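361aa long hypothetical D-aminopeptidase (Pyrococcus horikoshii, PDB 2DRH) is of unconfirmed function but probably works as an aminopeptidase of peptidase family S58. Local coordinates at residues A[64-69]-A[89-94]; A[106-111]-A[129-134]; A[257-262]-A[281-286]. One frame throughout, in Å; residues are numbered along the deposited sequence.

In the fold
The contacts follow one another along the chain. Contact 1 pairs strand 65-73 with the short strand 91-92; contact 2 seats helix 104-118 on strand 132-136 of the four-stranded sheet; contact 3 seats helix 252-268 on strand 278-285. Contacts 1 and 3 share the larger mixed sheet, where strands 65-73 and 278-285 are neighbours; their centres lie about 14 Å apart. The centres of contacts 1 and 2 are about 15 Å apart, bridged by probable hydrogen bonds, Asn-130 N to Glu-93 OE2 and Leu-132 N with Thr-94 OG1. Leu-134 meets Val-282 between contacts 2 and 3, centres about 20 Å apart. This is consistent with two face-to-face sheets with helices outside, as in the DmpA fold.

Contact 1 of 3, residues A[64-69]-A[89-94]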
ATOM      1  N   LYS A  64      -4.441  17.818  20.933  1.00 21.69           N
ATOM      2  CA  LYS A  64      -4.804  19.140  20.433  1.00 21.84           C
ATOM      3  C   LYS A  64      -3.698  19.689  19.547  1.00 20.72           C
ATOM      4  O   LYS A  64      -3.955  20.481  18.641  1.00 21.35           O
ATOM      5  CB  LYS A  64      -5.091  20.089  21.606  1.00 24.27           C
ATOM      6  CG  LYS A  64      -6.296  19.661  22.428  1.00 23.66           C
ATOM      7  CD  LYS A  64      -7.566  19.676  21.585  1.00 28.20           C
ATOM      8  CE  LYS A  64      -8.736  19.027  22.316  1.00 30.31           C
ATOM      9  NZ  LYS A  64      -8.962  19.615  23.666  1.00 29.71           N
ATOM     10  N   GLU A  65      -2.465  19.273  19.814  1.00 21.43           N
ATOM     11  CA  GLU A  65      -1.334  19.696  19.001  1.00 22.37           C
ATOM     12  C   GLU A  65      -0.632  18.449  18.500  1.00 21.02           C
ATOM     13  O   GLU A  65       0.267  17.908  19.148  1.00 19.44           O
ATOM     14  CB  GLU A  65      -0.378  20.588  19.802  1.00 23.52           C
ATOM     15  CG  GLU A  65      -0.994  21.939  20.113  1.00 28.18           C
ATOM     16  CD  GLU A  65       0.019  22.966  20.560  1.00 31.81           C
ATOM     17  OE1 GLU A  65       0.664  22.744  21.608  1.00 32.15           O
ATOM     18  OE2 GLU A  65       0.161  23.994  19.856  1.00 33.83           O
ATOM     19  N   LYS A  66      -1.071  18.003  17.328  1.00 21.14           N
ATOM     20  CA  LYS A  66      -0.554  16.798  16.685  1.00 22.19           C
ATOM     21  C   LYS A  66       0.780  17.007  15.963  1.00 23.38           C
ATOM     22  O   LYS A  66       1.168  18.139  15.647  1.00 24.18           O
ATOM     23  CB  LYS A  66      -1.596  16.293  15.683  1.00 19.85           C
ATOM     24  CG  LYS A  66      -2.964  15.992  16.280  1.00 16.82           C
ATOM     25  CD  LYS A  66      -4.058  16.262  15.257  1.00 19.06           C
ATOM     26  CE  LYS A  66      -5.300  15.419  15.478  1.00 17.67           C
ATOM     27  NZ  LYS A  66      -5.864  15.501  16.855  1.00 17.89           N
ATOM     28  N   VAL A  67       1.492  15.914  15.713  1.00 23.26           N
ATOM     29  CA  VAL A  67       2.750  16.001  14.984  1.00 22.88           C
ATOM     30  C   VAL A  67       2.572  15.183  13.712  1.00 24.65           C
ATOM     31  O   VAL A  67       1.830  14.199  13.708  1.00 22.54           O
ATOM     32  CB  VAL A  67       3.954  15.430  15.790  1.00 23.83           C
ATOM     33  CG1 VAL A  67       4.166  16.243  17.070  1.00 22.76           C
ATOM     34  CG2 VAL A  67       3.727  13.962  16.121  1.00 21.62           C
ATOM     35  N   LEU A  68       3.219  15.605  12.628  1.00 23.65           N
ATOM     36  CA  LEU A  68       3.127  14.868  11.375  1.00 23.16           C
ATOM     37  C   LEU A  68       3.904  13.571  11.567  1.00 22.61           C
ATOM     38  O   LEU A  68       4.938  13.558  12.234  1.00 22.77           O
ATOM     39  CB  LEU A  68       3.711  15.694  10.230  1.00 23.32           C
ATOM     40  CG  LEU A  68       2.933  16.985   9.927  1.00 22.88           C
ATOM     41  CD1 LEU A  68       3.577  17.730   8.771  1.00 22.20           C
ATOM     42  CD2 LEU A  68       1.490  16.640   9.587  1.00 24.52           C
ATOM     43  N   ALA A  69       3.416  12.475  10.996  1.00 20.60           N
ATOM     44  CA  ALA A  69       4.096  11.197  11.189  1.00 18.34           C
ATOM     45  C   ALA A  69       3.939  10.213  10.040  1.00 19.10           C
ATOM     46  O   ALA A  69       3.073  10.377   9.185  1.00 17.90           O
ATOM     47  CB  ALA A  69       3.605  10.558  12.475  1.00 16.15           C
ATOM     48  N   LEU A  89      -4.283  10.265   7.930  1.00 17.77           N
ATOM     49  CA  LEU A  89      -4.186  11.685   8.276  1.00 20.29           C
ATOM     50  C   LEU A  89      -2.762  12.202   8.349  1.00 21.29           C
ATOM     51  O   LEU A  89      -2.542  13.411   8.340  1.00 24.24           O
ATOM     52  CB  LEU A  89      -4.875  11.952   9.616  1.00 19.16           C
ATOM     53  CG  LEU A  89      -6.370  11.666   9.725  1.00 19.84           C
ATOM     54  CD1 LEU A  89      -6.835  11.966  11.140  1.00 19.70           C
ATOM     55  CD2 LEU A  89      -7.139  12.527   8.737  1.00 21.13           C
ATOM     56  N   GLY A  90      -1.803  11.285   8.429  1.00 23.03           N
ATOM     57  CA  GLY A  90      -0.405  11.662   8.505  1.00 21.15           C
ATOM     58  C   GLY A  90       0.001  12.222   9.852  1.00 21.48           C
ATOM     59  O   GLY A  90       1.011  12.920   9.960  1.00 23.55           O
ATOM     60  N   THR A  91      -0.759  11.912  10.895  1.00 21.11           N
ATOM     61  CA  THR A  91      -0.438  12.458  12.211  1.00 21.30           C
ATOM     62  C   THR A  91      -0.496  11.489  13.383  1.00 21.78           C
ATOM     63  O   THR A  91      -1.042  10.387  13.272  1.00 23.19           O
ATOM     64  CB  THR A  91      -1.376  13.626  12.536  1.00 22.40           C
ATOM     65  OG1 THR A  91      -2.732  13.190  12.380  1.00 22.19           O
ATOM     66  CG2 THR A  91      -1.119  14.810  11.591  1.00 20.08           C
ATOM     67  N   ILE A  92       0.095  11.919  14.499  1.00 19.81           N
ATOM     68  CA  ILE A  92       0.098  11.172  15.757  1.00 18.05           C
ATOM     69  C   ILE A  92      -0.513  12.144  16.762  1.00 20.26           C
ATOM     70  O   ILE A  92      -0.077  13.297  16.853  1.00 18.01           O
ATOM     71  CB  ILE A  92       1.527  10.775  16.188  1.00 18.06           C
ATOM     72  CG1 ILE A  92       1.995   9.566  15.366  1.00 15.72           C
ATOM     73  CG2 ILE A  92       1.558  10.448  17.674  1.00 16.87           C
ATOM     74  CD1 ILE A  92       3.363   9.046  15.747  1.00 11.01           C
ATOM     75  N   GLU A  93      -1.524  11.688  17.502  1.00 19.02           N
ATOM     76  CA  GLU A  93      -2.235  12.554  18.441  1.00 19.15           C
ATOM     77  C   GLU A  93      -2.316  12.022  19.855  1.00 19.42           C
ATOM     78  O   GLU A  93      -3.173  12.441  20.640  1.00 17.21           O
ATOM     79  CB  GLU A  93      -3.656  12.802  17.924  1.00 21.25           C
ATOM     80  CG  GLU A  93      -4.409  11.525  17.561  1.00 20.50           C
ATOM     81  CD  GLU A  93      -5.814  11.788  17.044  1.00 22.84           C
ATOM     82  OE1 GLU A  93      -5.987  12.701  16.201  1.00 18.70           O
ATOM     83  OE2 GLU A  93      -6.742  11.069  17.471  1.00 23.25           O
ATOM     84  N   THR A  94      -1.418  11.100  20.178  1.00 18.15           N
ATOM     85  CA  THR A  94      -1.398  10.501  21.491  1.00 18.05           C
ATOM     86  C   THR A  94       0.018  10.088  21.800  1.00 19.38           C
ATOM     87  O   THR A  94       0.849   9.986  20.897  1.00 19.70           O
ATOM     88  CB  THR A  94      -2.256   9.212  21.532  1.00 19.86           C
ATOM     89  OG1 THR A  94      -1.623   8.200  20.730  1.00 19.38           O
ATOM     90  CG2 THR A  94      -3.674   9.476  20.994  1.00 19.09           C
TER
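Gly-90 takes the backbone N-H of Ala-69 on its carbonyl oxygen, and so begins a short antiparallel pairing at which strand 91-92 joins strand 65-73 of the larger mixed sheet. The N to O distance is 2.7 Å, but the donor stands above the carbonyl plane, 44° out of it. Gly-90, with positive phi, is the first residue to leave the helical conformation after helix 83-89. Thr-91 forms the non-hydrogen-bonded pair with Leu-68, and their side chains diverge except for one methyl contact: Thr-91 CG2 lies 3.8 Å from Leu-68 CD2. A chi1 of 53° sets that methyl anti to the carbonyl carbon, and Ile-290 of strand 288-291 packs on both residues. Ile-92 is the hydrogen-bonded partner of Val-67. Its N reaches Val-67 O at 3.0 Å, nearly in line with the C=O bond, while Val-67 N gives a longer bond of 3.3 Å to Ile-92 O in the carbonyl plane. On the face shared with Phe-284, Ile-92 CB meets Val-67 CG2 at 3.9 Å and Ile-92 CG1 presses on Ala-69 CB at 3.5 Å, tighter than ordinary van der Waals contact. Glu-93 ends the walk beside Lys-66, the side chains lying alongside and pointing the same way. They form a salt bridge whose hydrogen bond is weak, and the place of Glu-93 OE1 is less sure; Lys-66 NZ also bonds to Tyr-63 O and His-292 ND1, while Glu-93 OE2 accepts from Asn-130 N. An alanine in place of Lys-66 would probably leave the carboxylate of Glu-93 without this positive charge and Tyr-63 O without its ammonium donor. The aliphatic part of the lysine packs as well, with Lys-66 CG 3.7 Å from Glu-93 CB.

Contact 2 of 3, residues A[106-111]-A[129-134]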
ATOM      1  N   THR A 106      -5.166  -3.667  27.227  1.00 22.15           N
ATOM      2  CA  THR A 106      -5.013  -2.968  28.496  1.00 24.05           C
ATOM      3  C   THR A 106      -4.355  -1.611  28.252  1.00 23.24           C
ATOM      4  O   THR A 106      -4.739  -0.608  28.848  1.00 23.93           O
ATOM      5  CB  THR A 106      -4.123  -3.762  29.467  1.00 24.86           C
ATOM      6  OG1 THR A 106      -4.614  -5.105  29.580  1.00 26.85           O
ATOM      7  CG2 THR A 106      -4.123  -3.103  30.843  1.00 24.90           C
ATOM      8  N   ALA A 107      -3.359  -1.598  27.372  1.00 23.22           N
ATOM      9  CA  ALA A 107      -2.626  -0.382  27.043  1.00 23.57           C
ATOM     10  C   ALA A 107      -3.573   0.662  26.478  1.00 23.98           C
ATOM     11  O   ALA A 107      -3.497   1.836  26.829  1.00 24.34           O
ATOM     12  CB  ALA A 107      -1.516  -0.694  26.041  1.00 22.65           C
ATOM     13  N   VAL A 108      -4.464   0.230  25.594  1.00 22.92           N
ATOM     14  CA  VAL A 108      -5.444   1.132  25.012  1.00 21.10           C
ATOM     15  C   VAL A 108      -6.332   1.700  26.126  1.00 22.21           C
ATOM     16  O   VAL A 108      -6.604   2.906  26.171  1.00 19.15           O
ATOM     17  CB  VAL A 108      -6.322   0.398  23.973  1.00 20.22           C
ATOM     18  CG1 VAL A 108      -7.581   1.210  23.661  1.00 20.73           C
ATOM     19  CG2 VAL A 108      -5.518   0.168  22.701  1.00 18.46           C
ATOM     20  N   GLU A 109      -6.777   0.832  27.027  1.00 20.31           N
ATOM     21  CA  GLU A 109      -7.625   1.274  28.125  1.00 21.06           C
ATOM     22  C   GLU A 109      -6.918   2.353  28.950  1.00 22.11           C
ATOM     23  O   GLU A 109      -7.488   3.407  29.217  1.00 20.66           O
ATOM     24  CB  GLU A 109      -7.988   0.090  29.018  1.00 21.04           C
ATOM     25  CG  GLU A 109      -8.888  -0.944  28.354  1.00 23.98           C
ATOM     26  CD  GLU A 109     -10.342  -0.506  28.291  1.00 25.31           C
ATOM     27  OE1 GLU A 109     -10.606   0.635  27.862  1.00 25.65           O
ATOM     28  OE2 GLU A 109     -11.225  -1.311  28.660  1.00 25.77           O
ATOM     29  N   GLY A 110      -5.677   2.080  29.346  1.00 22.99           N
ATOM     30  CA  GLY A 110      -4.923   3.033  30.141  1.00 23.32           C
ATOM     31  C   GLY A 110      -4.639   4.323  29.402  1.00 24.40           C
ATOM     32  O   GLY A 110      -4.779   5.415  29.953  1.00 26.43           O
ATOM     33  N   LEU A 111      -4.224   4.196  28.148  1.00 24.99           N
ATOM     34  CA  LEU A 111      -3.930   5.353  27.322  1.00 24.27           C
ATOM     35  C   LEU A 111      -5.167   6.245  27.242  1.00 25.21           C
ATOM     36  O   LEU A 111      -5.080   7.474  27.387  1.00 25.30           O
ATOM     37  CB  LEU A 111      -3.509   4.896  25.922  1.00 23.42           C
ATOM     38  CG  LEU A 111      -3.197   5.984  24.897  1.00 22.48           C
ATOM     39  CD1 LEU A 111      -2.199   6.984  25.485  1.00 21.85           C
ATOM     40  CD2 LEU A 111      -2.640   5.340  23.640  1.00 20.51           C
ATOM     41  N   VAL A 129     -10.564   9.540  19.400  1.00 24.34           N
ATOM     42  CA  VAL A 129      -9.111   9.591  19.418  1.00 21.77           C
ATOM     43  C   VAL A 129      -8.479   8.295  18.939  1.00 21.18           C
ATOM     44  O   VAL A 129      -9.022   7.209  19.146  1.00 20.04           O
ATOM     45  CB  VAL A 129      -8.591   9.927  20.834  1.00 21.57           C
ATOM     46  CG1 VAL A 129      -9.067   8.881  21.826  1.00 20.74           C
ATOM     47  CG2 VAL A 129      -7.079  10.022  20.823  1.00 22.03           C
ATOM     48  N   ASN A 130      -7.317   8.427  18.306  1.00 20.90           N
ATOM     49  CA  ASN A 130      -6.591   7.292  17.757  1.00 20.59           C
ATOM     50  C   ASN A 130      -5.385   6.874  18.603  1.00 18.89           C
ATOM     51  O   ASN A 130      -4.258   7.300  18.355  1.00 19.52           O
ATOM     52  CB  ASN A 130      -6.151   7.630  16.332  1.00 19.65           C
ATOM     53  CG  ASN A 130      -5.499   6.458  15.626  1.00 21.04           C
ATOM     54  OD1 ASN A 130      -6.020   5.337  15.634  1.00 20.98           O
ATOM     55  ND2 ASN A 130      -4.359   6.712  15.002  1.00 17.74           N
ATOM     56  N   PRO A 131      -5.610   6.031  19.621  1.00 20.06           N
ATOM     57  CA  PRO A 131      -4.504   5.585  20.470  1.00 20.60           C
ATOM     58  C   PRO A 131      -3.480   4.784  19.680  1.00 21.54           C
ATOM     59  O   PRO A 131      -3.838   3.929  18.867  1.00 21.79           O
ATOM     60  CB  PRO A 131      -5.206   4.754  21.542  1.00 21.57           C
ATOM     61  CG  PRO A 131      -6.417   4.236  20.836  1.00 21.35           C
ATOM     62  CD  PRO A 131      -6.882   5.441  20.073  1.00 21.06           C
ATOM     63  N   LEU A 132      -2.205   5.068  19.922  1.00 21.24           N
ATOM     64  CA  LEU A 132      -1.123   4.387  19.228  1.00 19.60           C
ATOM     65  C   LEU A 132      -0.381   3.461  20.178  1.00 21.09           C
ATOM     66  O   LEU A 132       0.284   3.910  21.116  1.00 19.25           O
ATOM     67  CB  LEU A 132      -0.165   5.415  18.634  1.00 20.78           C
ATOM     68  CG  LEU A 132       1.036   4.949  17.812  1.00 20.47           C
ATOM     69  CD1 LEU A 132       0.597   4.056  16.646  1.00 19.11           C
ATOM     70  CD2 LEU A 132       1.749   6.197  17.291  1.00 19.82           C
ATOM     71  N   VAL A 133      -0.500   2.162  19.912  1.00 20.66           N
ATOM     72  CA  VAL A 133       0.113   1.126  20.729  1.00 18.88           C
ATOM     73  C   VAL A 133       0.789   0.080  19.855  1.00 19.16           C
ATOM     74  O   VAL A 133       0.194  -0.409  18.890  1.00 20.19           O
ATOM     75  CB  VAL A 133      -0.959   0.415  21.581  1.00 19.05           C
ATOM     76  CG1 VAL A 133      -0.312  -0.610  22.502  1.00 18.89           C
ATOM     77  CG2 VAL A 133      -1.757   1.439  22.376  1.00 19.50           C
ATOM     78  N   LEU A 134       2.029  -0.262  20.193  1.00 19.64           N
ATOM     79  CA  LEU A 134       2.786  -1.274  19.459  1.00 21.21           C
ATOM     80  C   LEU A 134       3.347  -2.297  20.448  1.00 22.62           C
ATOM     81  O   LEU A 134       3.363  -2.054  21.656  1.00 22.05           O
ATOM     82  CB  LEU A 134       3.902  -0.629  18.638  1.00 18.95           C
ATOM     83  CG  LEU A 134       3.371   0.201  17.462  1.00 20.53           C
ATOM     84  CD1 LEU A 134       3.286   1.664  17.876  1.00 20.77           C
ATOM     85  CD2 LEU A 134       4.281   0.044  16.253  1.00 19.24           C
TER
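Ala-107 opens the contact with its single methyl, CB resting 3.7 Å from CG1 of Val-133 where helix 104-118 comes down on strand 132-136. The same alanine also touches Ile-97 and Thr-99 of strand 96-100, so it sits over two strands at once. Val-108, one residue on, divides its branches. CG2 meets Val-133 CG2 at 4.0 Å, the two valines crossing at about a right angle, while CG1, which a chi1 of 164° swings anti to the backbone nitrogen, leans toward the proline ring and stops 4.3 Å from Pro-131 CG. Val-108 further packs on Gly-105 of the third subunit. Glu-109 turns to that interface: its carboxylate forms a salt bridge with Arg-147 of the third subunit and a hydrogen bond with Thr-106 of that subunit. Leu-111 returns to the strand and makes the tightest fit, its CD2 lying 3.4 Å from Pro-131 CB, closer than usual for two carbons. The same methyl also comes within 4.2 Å of Val-133 CG2, so Leu-111 bridges the ring and the valine. Between helix and strand the touching groups are all apolar and buried, so this face is held by van der Waals packing. Leu-132 and Leu-134 point to the other face of the strand, where Leu-134 reaches Ile-280 and Val-282 of the second sheet. The axes of the segments 106-111 and 132-134 approach to 8.8 Å, at 151° between their N-to-C directions, as expected of a helix that carries the chain back between the parallel strands 96-100 and 132-136 in a beta-alpha-beta unit.

Contact 3 of 3, residues A[257-262]-A[281-286]; sequences RVAKRA and AVAFST
Ala-259 and Ala-281 bring helix 252-268 hard against strand 278-285, with Ala-281 CB only 3.3 Å from the carbonyl oxygen of Ala-259. That oxygen also accepts the N-H of Ala-262, so the methyl approaches an atom the helix has already engaged. Ala-262 closes the same side, its CB 3.8 Å from Ala-281 CB. Two residues on, on the same face of the strand, Ala-283 CB lies 4.2 Å from Ala-259 CB and 3.8 Å from CG1 of Val-258. The valine gets there because CG1 is anti to the backbone nitrogen at chi1 168°, and it packs on Ile-244 and Phe-312 as well. Four of the five touching residues are alanines, and the axes of 257-262 and 281-285 approach to 7.1 Å, with the alpha carbons of Ala-259 and Ala-283 just 5.2 Å apart.

Beyond Ala-283 the fit ends. Those two segment axes lie at 137°, and the chain turns a corner at Thr-286, which is partly exposed; Phe-284 faces the other way, onto Ala-69 and Pro-57. The far side of the helix is quite different in character. Lys-260, partly exposed, gives its ammonium to Val-73 O of the fourth subunit. Arg-257 is gripped by Asp-305 of its own chain, Glu-88 of the second subunit and Asn-75 and Asn-275 of the fourth, while Arg-261 makes a cation-pi contact with Phe-312 and hydrogen-bonds through NH2 to Ala-273 O of the fourth subunit.

The helix is therefore two-sided. Methyl groups on the inner side let it sit close to the sheet by van der Waals contact alone, and on the outer side much of the bonding of the basic side chains goes to neighbouring subunits.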
ATOM      1  N   ARG A 257       8.847   7.600   4.231  1.00 17.71           N
ATOM      2  CA  ARG A 257      10.127   7.250   3.621  1.00 17.27           C
ATOM      3  C   ARG A 257      11.157   7.034   4.726  1.00 18.61           C
ATOM      4  O   ARG A 257      11.903   6.054   4.714  1.00 19.43           O
ATOM      5  CB  ARG A 257      10.599   8.361   2.669  1.00 16.32           C
ATOM      6  CG  ARG A 257       9.602   8.736   1.572  1.00 15.72           C
ATOM      7  CD  ARG A 257      10.193   9.767   0.610  1.00 15.50           C
ATOM      8  NE  ARG A 257      11.131   9.174  -0.347  1.00 15.83           N
ATOM      9  CZ  ARG A 257      12.056   9.858  -1.019  1.00 17.33           C
ATOM     10  NH1 ARG A 257      12.176  11.169  -0.836  1.00 15.47           N
ATOM     11  NH2 ARG A 257      12.852   9.238  -1.887  1.00 11.89           N
ATOM     12  N   VAL A 258      11.193   7.957   5.685  1.00 16.85           N
ATOM     13  CA  VAL A 258      12.113   7.862   6.808  1.00 15.35           C
ATOM     14  C   VAL A 258      11.894   6.545   7.564  1.00 15.95           C
ATOM     15  O   VAL A 258      12.844   5.842   7.892  1.00 16.57           O
ATOM     16  CB  VAL A 258      11.912   9.067   7.782  1.00 16.04           C
ATOM     17  CG1 VAL A 258      12.640   8.819   9.081  1.00 11.05           C
ATOM     18  CG2 VAL A 258      12.430  10.368   7.124  1.00 13.72           C
ATOM     19  N   ALA A 259      10.639   6.213   7.839  1.00 16.86           N
ATOM     20  CA  ALA A 259      10.331   4.982   8.555  1.00 18.38           C
ATOM     21  C   ALA A 259      10.981   3.765   7.879  1.00 18.19           C
ATOM     22  O   ALA A 259      11.532   2.895   8.550  1.00 20.38           O
ATOM     23  CB  ALA A 259       8.815   4.803   8.654  1.00 16.49           C
ATOM     24  N   LYS A 260      10.933   3.719   6.550  1.00 18.60           N
ATOM     25  CA  LYS A 260      11.515   2.612   5.790  1.00 18.20           C
ATOM     26  C   LYS A 260      13.024   2.464   5.953  1.00 18.96           C
ATOM     27  O   LYS A 260      13.560   1.358   5.863  1.00 16.75           O
ATOM     28  CB  LYS A 260      11.230   2.781   4.296  1.00 19.59           C
ATOM     29  CG  LYS A 260       9.853   2.379   3.835  1.00 20.73           C
ATOM     30  CD  LYS A 260       9.804   2.364   2.309  1.00 20.92           C
ATOM     31  CE  LYS A 260       8.422   1.994   1.785  1.00 22.28           C
ATOM     32  NZ  LYS A 260       8.409   2.013   0.300  1.00 23.81           N
ATOM     33  N   ARG A 261      13.708   3.584   6.170  1.00 18.07           N
ATOM     34  CA  ARG A 261      15.154   3.581   6.309  1.00 17.37           C
ATOM     35  C   ARG A 261      15.611   2.922   7.599  1.00 17.02           C
ATOM     36  O   ARG A 261      16.771   2.509   7.728  1.00 17.16           O
ATOM     37  CB  ARG A 261      15.680   5.021   6.204  1.00 18.58           C
ATOM     38  CG  ARG A 261      15.358   5.674   4.863  1.00 17.10           C
ATOM     39  CD  ARG A 261      15.838   4.793   3.703  1.00 19.43           C
ATOM     40  NE  ARG A 261      15.640   5.402   2.389  1.00 17.31           N
ATOM     41  CZ  ARG A 261      14.471   5.509   1.771  1.00 17.15           C
ATOM     42  NH1 ARG A 261      13.367   5.049   2.337  1.00 19.37           N
ATOM     43  NH2 ARG A 261      14.410   6.072   0.578  1.00 18.12           N
ATOM     44  N   ALA A 262      14.696   2.811   8.551  1.00 16.35           N
ATOM     45  CA  ALA A 262      15.010   2.170   9.816  1.00 18.38           C
ATOM     46  C   ALA A 262      15.334   0.695   9.579  1.00 18.30           C
ATOM     47  O   ALA A 262      16.098   0.091  10.332  1.00 19.22           O
ATOM     48  CB  ALA A 262      13.827   2.295  10.775  1.00 19.64           C
ATOM     49  N   ALA A 281       8.306   0.190  12.018  1.00 17.88           N
ATOM     50  CA  ALA A 281       8.964   1.462  12.283  1.00 17.67           C
ATOM     51  C   ALA A 281       7.961   2.601  12.222  1.00 18.34           C
ATOM     52  O   ALA A 281       7.124   2.655  11.324  1.00 16.57           O
ATOM     53  CB  ALA A 281      10.059   1.693  11.259  1.00 17.42           C
ATOM     54  N   VAL A 282       8.041   3.505  13.190  1.00 18.87           N
ATOM     55  CA  VAL A 282       7.159   4.661  13.224  1.00 18.84           C
ATOM     56  C   VAL A 282       8.021   5.923  13.319  1.00 20.09           C
ATOM     57  O   VAL A 282       8.835   6.063  14.225  1.00 19.17           O
ATOM     58  CB  VAL A 282       6.197   4.592  14.427  1.00 20.25           C
ATOM     59  CG1 VAL A 282       5.397   5.877  14.524  1.00 18.58           C
ATOM     60  CG2 VAL A 282       5.247   3.397  14.268  1.00 20.00           C
ATOM     61  N   ALA A 283       7.846   6.834  12.368  1.00 19.72           N
ATOM     62  CA  ALA A 283       8.621   8.067  12.351  1.00 19.50           C
ATOM     63  C   ALA A 283       7.738   9.299  12.445  1.00 20.93           C
ATOM     64  O   ALA A 283       6.651   9.343  11.867  1.00 20.88           O
ATOM     65  CB  ALA A 283       9.455   8.130  11.088  1.00 17.89           C
ATOM     66  N   PHE A 284       8.209  10.301  13.182  1.00 21.47           N
ATOM     67  CA  PHE A 284       7.465  11.542  13.339  1.00 20.30           C
ATOM     68  C   PHE A 284       8.408  12.728  13.482  1.00 22.26           C
ATOM     69  O   PHE A 284       9.561  12.572  13.892  1.00 22.75           O
ATOM     70  CB  PHE A 284       6.531  11.460  14.553  1.00 20.68           C
ATOM     71  CG  PHE A 284       7.238  11.425  15.890  1.00 20.95           C
ATOM     72  CD1 PHE A 284       7.668  12.604  16.506  1.00 21.28           C
ATOM     73  CD2 PHE A 284       7.448  10.215  16.551  1.00 19.04           C
ATOM     74  CE1 PHE A 284       8.291  12.575  17.761  1.00 20.72           C
ATOM     75  CE2 PHE A 284       8.066  10.174  17.799  1.00 19.51           C
ATOM     76  CZ  PHE A 284       8.488  11.360  18.409  1.00 20.69           C
ATOM     77  N   SER A 285       7.917  13.907  13.125  1.00 22.27           N
ATOM     78  CA  SER A 285       8.706  15.125  13.219  1.00 23.84           C
ATOM     79  C   SER A 285       8.071  16.069  14.230  1.00 23.79           C
ATOM     80  O   SER A 285       6.856  16.098  14.385  1.00 24.27           O
ATOM     81  CB  SER A 285       8.792  15.809  11.852  1.00 26.30           C
ATOM     82  OG  SER A 285       9.406  17.086  11.952  1.00 28.14           O
ATOM     83  N   THR A 286       8.901  16.832  14.926  1.00 24.97           N
ATOM     84  CA  THR A 286       8.417  17.784  15.919  1.00 25.43           C
ATOM     85  C   THR A 286       8.387  19.174  15.299  1.00 26.56           C
ATOM     86  O   THR A 286       7.969  20.136  15.934  1.00 27.24           O
ATOM     87  CB  THR A 286       9.355  17.841  17.133  1.00 25.90           C
ATOM     88  OG1 THR A 286      10.677  18.181  16.688  1.00 26.76           O
ATOM     89  CG2 THR A 286       9.402  16.499  17.847  1.00 26.32           C
TER